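Long-range contacts in shikimate 5-dehydrogenase AroE (5-dehydroshikimate reductase) (Mycobacterium tuberculosis, PDB 4P4G), which binds shikimate and probably catalyses the NADP-dependent interconversion of 3-dehydroshikimate and shikimate on the pathway to chorismate: residues S13-S18 with R40-A45; S88-V93 with D102-D107. All blocks are in the same frame, centred on the assembly; numbering follows the deposited sequence.

Contact 1 of 2, residues S13-S18 with R40-A45; sequences SPIAHS and RIECGA. With SKM ((3R,4S,5R)-3,4,5-trihydroxycyclohex-1-ene-1-carboxylic acid), chain C.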
loop_
_atom_site.group_PDB
_atom_site.type_symbol
_atom_site.label_atom_id
_atom_site.label_comp_id
_atom_site.label_asym_id
_atom_site.label_seq_id
_atom_site.Cartn_x
_atom_site.Cartn_y
_atom_site.Cartn_z
ATOM N N SER A 13 -12.137 3.112 5.627
ATOM C CA SER A 13 -13.541 2.873 5.317
ATOM C C SER A 13 -13.725 2.361 3.889
ATOM O O SER A 13 -13.404 3.071 2.935
ATOM C CB SER A 13 -14.356 4.154 5.535
ATOM O OG SER A 13 -15.689 3.982 5.074
ATOM N N PRO A 14 -14.240 1.125 3.732
ATOM C CA PRO A 14 -14.628 0.159 4.771
ATOM C C PRO A 14 -13.406 -0.396 5.487
ATOM O O PRO A 14 -12.292 -0.243 4.980
ATOM C CB PRO A 14 -15.288 -0.962 3.961
ATOM C CG PRO A 14 -14.564 -0.927 2.661
ATOM C CD PRO A 14 -14.362 0.543 2.384
ATOM N N ILE A 15 -13.600 -1.024 6.644
ATOM C CA ILE A 15 -12.461 -1.480 7.442
ATOM C C ILE A 15 -12.643 -2.911 7.966
ATOM O O ILE A 15 -11.683 -3.553 8.392
ATOM C CB ILE A 15 -12.179 -0.505 8.621
ATOM C CG1 ILE A 15 -10.769 -0.732 9.193
ATOM C CG2 ILE A 15 -13.244 -0.644 9.708
ATOM C CD1 ILE A 15 -9.658 -0.462 8.190
ATOM N N ALA A 16 -13.866 -3.429 7.909
ATOM C CA ALA A 16 -14.168 -4.707 8.543
ATOM C C ALA A 16 -13.308 -5.860 8.005
ATOM O O ALA A 16 -12.999 -6.796 8.737
ATOM C CB ALA A 16 -15.656 -5.031 8.410
ATOM N N HIS A 17 -12.923 -5.766 6.732
ATOM C CA HIS A 17 -12.132 -6.794 6.049
ATOM C C HIS A 17 -10.657 -6.823 6.448
ATOM O O HIS A 17 -9.941 -7.760 6.085
ATOM C CB HIS A 17 -12.156 -6.516 4.546
ATOM C CG HIS A 17 -11.366 -5.298 4.164
ATOM N ND1 HIS A 17 -11.859 -4.018 4.309
ATOM C CD2 HIS A 17 -10.108 -5.164 3.678
ATOM C CE1 HIS A 17 -10.941 -3.149 3.923
ATOM N NE2 HIS A 17 -9.869 -3.819 3.536
ATOM N N SER A 18 -10.178 -5.797 7.147
ATOM C CA SER A 18 -8.732 -5.650 7.328
ATOM C C SER A 18 -8.118 -6.819 8.075
ATOM O O SER A 18 -8.634 -7.222 9.110
ATOM C CB SER A 18 -8.396 -4.352 8.058
ATOM O OG SER A 18 -7.005 -4.304 8.348
ATOM N N ARG A 40 -9.943 -2.410 14.629
ATOM C CA ARG A 40 -10.348 -1.743 13.401
ATOM C C ARG A 40 -11.256 -0.575 13.752
ATOM O O ARG A 40 -12.170 -0.717 14.577
ATOM C CB ARG A 40 -11.093 -2.731 12.502
ATOM C CG ARG A 40 -10.282 -4.002 12.186
ATOM C CD ARG A 40 -11.124 -5.040 11.442
ATOM N NE ARG A 40 -10.394 -6.293 11.251
ATOM C CZ ARG A 40 -10.285 -7.238 12.178
ATOM N NH1 ARG A 40 -10.870 -7.081 13.365
ATOM N NH2 ARG A 40 -9.577 -8.336 11.930
ATOM N N ILE A 41 -11.006 0.572 13.130
ATOM C CA ILE A 41 -11.803 1.780 13.362
ATOM C C ILE A 41 -12.311 2.294 12.030
ATOM O O ILE A 41 -11.523 2.613 11.140
ATOM C CB ILE A 41 -10.974 2.885 14.040
ATOM C CG1 ILE A 41 -10.434 2.403 15.384
ATOM C CG2 ILE A 41 -11.814 4.166 14.230
ATOM C CD1 ILE A 41 -9.596 3.447 16.093
ATOM N N GLU A 42 -13.631 2.348 11.891
ATOM C CA GLU A 42 -14.249 2.847 10.671
ATOM C C GLU A 42 -14.086 4.356 10.663
ATOM O O GLU A 42 -14.532 5.023 11.585
ATOM C CB GLU A 42 -15.731 2.477 10.649
ATOM C CG GLU A 42 -16.484 3.012 9.448
ATOM C CD GLU A 42 -16.359 2.117 8.244
ATOM O OE1 GLU A 42 -15.688 1.070 8.358
ATOM O OE2 GLU A 42 -16.940 2.450 7.185
ATOM N N CYS A 43 -13.447 4.886 9.622
ATOM C CA CYS A 43 -13.012 6.274 9.618
ATOM C C CYS A 43 -12.747 6.757 8.200
ATOM O O CYS A 43 -11.882 6.207 7.517
ATOM C CB CYS A 43 -11.709 6.384 10.418
ATOM S SG CYS A 43 -11.109 8.063 10.621
ATOM N N GLY A 44 -13.481 7.782 7.766
ATOM C CA GLY A 44 -13.244 8.400 6.468
ATOM C C GLY A 44 -12.154 9.455 6.519
ATOM O O GLY A 44 -11.571 9.695 7.574
ATOM N N ALA A 45 -11.864 10.097 5.388
ATOM C CA ALA A 45 -10.760 11.056 5.350
ATOM C C ALA A 45 -11.061 12.284 6.198
ATOM O O ALA A 45 -10.176 12.813 6.874
ATOM C CB ALA A 45 -10.443 11.471 3.918
HETATM O O12 SKM C . -1.020 0.435 3.993
HETATM C C8 SKM C . -1.803 -0.644 4.497
HETATM C C6 SKM C . -2.826 -1.003 3.456
HETATM O O7 SKM C . -3.475 0.154 2.964
HETATM C C5 SKM C . -3.814 -1.867 4.054
HETATM C C4 SKM C . -4.013 -2.084 5.353
HETATM C C1 SKM C . -5.126 -3.022 5.787
HETATM O O2 SKM C . -5.264 -3.288 6.989
HETATM O O3 SKM C . -5.896 -3.534 4.953
HETATM C C10 SKM C . -3.143 -1.423 6.463
HETATM C C9 SKM C . -2.394 -0.222 5.813
HETATM O O11 SKM C . -1.382 0.104 6.702
#

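Contact 2 of 2, residues S88-V93 with D102-D107; sequences SANTLV and DNTDID. With SKM ((3R,4S,5R)-3,4,5-trihydroxycyclohex-1-ene-1-carboxylic acid), chain C.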
loop_
_atom_site.group_PDB
_atom_site.type_symbol
_atom_site.label_atom_id
_atom_site.label_comp_id
_atom_site.label_asym_id
_atom_site.label_seq_id
_atom_site.Cartn_x
_atom_site.Cartn_y
_atom_site.Cartn_z
ATOM N N SER A 88 1.823 10.675 0.721
ATOM C CA SER A 88 0.731 10.087 1.479
ATOM C C SER A 88 1.348 9.260 2.589
ATOM O O SER A 88 2.557 8.971 2.566
ATOM C CB SER A 88 -0.172 9.230 0.588
ATOM O OG SER A 88 0.511 8.071 0.155
ATOM N N ALA A 89 0.537 8.892 3.571
ATOM C CA ALA A 89 1.041 8.180 4.735
ATOM C C ALA A 89 0.081 7.084 5.116
ATOM O O ALA A 89 -1.118 7.323 5.225
ATOM C CB ALA A 89 1.207 9.144 5.897
ATOM N N ASN A 90 0.603 5.888 5.355
ATOM C CA ASN A 90 -0.249 4.805 5.815
ATOM C C ASN A 90 0.018 4.481 7.281
ATOM O O ASN A 90 -0.445 3.460 7.803
ATOM C CB ASN A 90 -0.004 3.555 4.969
ATOM C CG ASN A 90 1.319 2.906 5.291
ATOM O OD1 ASN A 90 2.285 3.590 5.634
ATOM N ND2 ASN A 90 1.377 1.582 5.182
ATOM N N THR A 91 0.781 5.343 7.943
ATOM C CA THR A 91 1.204 5.083 9.324
ATOM C C THR A 91 1.286 6.393 10.081
ATOM O O THR A 91 1.871 7.357 9.587
ATOM C CB THR A 91 2.609 4.433 9.348
ATOM O OG1 THR A 91 2.650 3.325 8.442
ATOM C CG2 THR A 91 2.979 3.951 10.750
ATOM N N LEU A 92 0.668 6.447 11.257
ATOM C CA LEU A 92 0.888 7.552 12.187
ATOM C C LEU A 92 1.476 6.997 13.472
ATOM O O LEU A 92 0.943 6.038 14.038
ATOM C CB LEU A 92 -0.429 8.261 12.499
ATOM C CG LEU A 92 -1.020 9.046 11.335
ATOM C CD1 LEU A 92 -2.454 9.417 11.653
ATOM C CD2 LEU A 92 -0.186 10.287 11.064
ATOM N N VAL A 93 2.547 7.627 13.941
ATOM C CA VAL A 93 3.275 7.180 15.125
ATOM C C VAL A 93 3.242 8.278 16.180
ATOM O O VAL A 93 3.574 9.435 15.898
ATOM C CB VAL A 93 4.736 6.860 14.765
ATOM C CG1 VAL A 93 5.484 6.259 15.969
ATOM C CG2 VAL A 93 4.787 5.919 13.557
ATOM N N ASP A 102 4.503 8.262 8.495
ATOM C CA ASP A 102 5.440 7.498 7.686
ATOM C C ASP A 102 4.682 6.785 6.578
ATOM O O ASP A 102 3.448 6.677 6.608
ATOM C CB ASP A 102 6.217 6.491 8.541
ATOM C CG ASP A 102 7.322 5.785 7.752
ATOM O OD1 ASP A 102 7.894 6.413 6.826
ATOM O OD2 ASP A 102 7.606 4.601 8.037
ATOM N N ASN A 103 5.412 6.321 5.576
ATOM C CA ASN A 103 4.807 5.492 4.558
ATOM C C ASN A 103 5.567 4.184 4.441
ATOM O O ASN A 103 6.705 4.158 3.969
ATOM C CB ASN A 103 4.765 6.195 3.205
ATOM C CG ASN A 103 3.877 5.475 2.227
ATOM O OD1 ASN A 103 4.145 4.323 1.870
ATOM N ND2 ASN A 103 2.809 6.131 1.793
ATOM N N THR A 104 4.938 3.099 4.876
ATOM C CA THR A 104 5.546 1.778 4.746
ATOM C C THR A 104 5.031 0.968 3.550
ATOM O O THR A 104 5.469 -0.171 3.356
ATOM C CB THR A 104 5.377 0.941 6.034
ATOM O OG1 THR A 104 4.004 0.551 6.169
ATOM C CG2 THR A 104 5.783 1.742 7.265
ATOM N N ASP A 105 4.123 1.538 2.753
ATOM C CA ASP A 105 3.631 0.863 1.540
ATOM C C ASP A 105 4.746 0.728 0.497
ATOM O O ASP A 105 4.675 -0.128 -0.390
ATOM C CB ASP A 105 2.459 1.620 0.898
ATOM C CG ASP A 105 1.160 1.485 1.670
ATOM O OD1 ASP A 105 0.868 0.383 2.181
ATOM O OD2 ASP A 105 0.424 2.499 1.758
ATOM N N ILE A 106 5.756 1.588 0.584
ATOM C CA ILE A 106 6.937 1.461 -0.274
ATOM C C ILE A 106 7.590 0.104 -0.014
ATOM O O ILE A 106 7.887 -0.637 -0.960
ATOM C CB ILE A 106 7.958 2.572 0.002
ATOM C CG1 ILE A 106 7.358 3.946 -0.282
ATOM C CG2 ILE A 106 9.231 2.351 -0.806
ATOM C CD1 ILE A 106 8.165 5.074 0.359
ATOM N N ASP A 107 7.800 -0.222 1.268
ATOM C CA ASP A 107 8.295 -1.548 1.667
ATOM C C ASP A 107 7.363 -2.657 1.208
ATOM O O ASP A 107 7.815 -3.742 0.830
ATOM C CB ASP A 107 8.411 -1.661 3.188
ATOM C CG ASP A 107 9.474 -0.769 3.771
ATOM O OD1 ASP A 107 10.341 -0.279 3.016
ATOM O OD2 ASP A 107 9.456 -0.578 5.008
HETATM O O12 SKM C . -1.020 0.435 3.993
HETATM C C8 SKM C . -1.803 -0.644 4.497
HETATM C C6 SKM C . -2.826 -1.003 3.456
HETATM O O7 SKM C . -3.475 0.154 2.964
HETATM C C5 SKM C . -3.814 -1.867 4.054
HETATM C C4 SKM C . -4.013 -2.084 5.353
HETATM C C1 SKM C . -5.126 -3.022 5.787
HETATM O O2 SKM C . -5.264 -3.288 6.989
HETATM O O3 SKM C . -5.896 -3.534 4.953
HETATM C C10 SKM C . -3.143 -1.423 6.463
HETATM C C9 SKM C . -2.394 -0.222 5.813
HETATM O O11 SKM C . -1.382 0.104 6.702
#

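Contact 1 of 2, residues S13-S18 with R40-A45
Arg40 reaches along the loop 13-18 and holds its last carbonyl, Ser18 O, with two nitrogens of one guanidinium edge. The loop opens a right-handed beta-alpha-beta crossover of the substrate-binding domain, in which strand 7-12 passes through helix 20-30 to the parallel neighbour strand 37-42. Arg40 NE donates to Ser18 O at 2.9 Å, on a lone pair in the carbonyl plane, and Arg40 NH2 reaches the same oxygen at 3.2 Å. The Arg40 chain, extended from CG to NE, runs obliquely past Ile15, with Arg40 CB 3.9 Å from Ile15 CG1 and Arg40 CD 3.4 Å from Ile15 O. The other branch of Ile15, CG2, packs against the Glu42 backbone and comes within 3.3 Å of Glu42 OE1. A bend at chi2 (84°) turns the Glu42 carboxylate back over the loop, bringing OE2 to 2.9 Å from Ser13 OG.

Further out, the loop is shaped by a cis peptide before Pro14 and a type I turn from Ile15 to Ser18, closed by the bond from Ser18 N to Ile15 O. Val10 and Thr65 pack on Ile15, while Pro21 and Gln22 of the next helix touch Arg40. Anchored in this way, Ser18 presents its side chain to bound shikimate. Ser18 OG donates to the carboxylate oxygen O2, at a length too short to be relied on, and accepts from Ser20 N.

Contact 2 of 2, residues S88-V93 with D102-D107
Asn90 and Thr104 meet at about a right angle and form the tightest part of this buried contact. Asn90 OD1 accepts from Thr104 N at 2.8 Å, while Asn90 ND2 gives a hydrogen to Thr104 OG1 at 3.0 Å, nearly within its own amide plane. Thr91 OG1 also donates to Asn90 OD1, arriving at the face of the amide opposite to Thr104 N. With both ends engaged, the amide rotation is fixed. A chi1 of 73° tucks Asn90 CG between backbone N and carbonyl carbon, from where ND2 has a second, well-aligned bond to shikimate O12 at 2.9 Å. Shikimate O12 donates to Asp105 OD1 at 2.6 Å, and Asp105 OD2 is salt-bridged to Lys69. Thr104 OG1 in turn bonds Gln243 O.

Bonding is looser along the backbone, although the residues that touch here are all buried and none forms a solvent-facing edge. Asp102 pairs with Thr91 as an antiparallel hydrogen-bonded pair, in which Asp102 N to Thr91 O is good (3.0 Å), but the bonds to Asp102 O from Asn90 N and Thr91 N are weak. Asn103 ties the helix start to segment 88-93. Its ND2 donates to Ser88 O almost straight (170°), though from above the carbonyl plane, while its OD1 accepts weakly from Asp105 N and Ile106 N. Asn103 thus caps the start of helix 105-113, directly after the hairpin 91-95/98-102, and the helix carries Asp105, which together with Asn90 holds the ring hydroxyl O12 in the shikimate site.

The two contacts follow one another along the chain, contact 1 closing before contact 2 opens, and both reach the mixed six-stranded sheet of the substrate-binding domain. Contact 1 involves strand 37-42 at one border of that sheet; contact 2 lies at strands 91-95 and 98-102, across the intervening strands 7-12 and 59-64. Their centres are about 17 Å apart and their nearest atoms about 9 Å, with no direct touch. Shikimate bridges the gap, its carboxylate facing contact 1 and a ring hydroxyl facing contact 2. Helix 105-113, begun in contact 2, then leads to strand 119-123 of the parallel sheet, which places that contact at the passage between the two sheets.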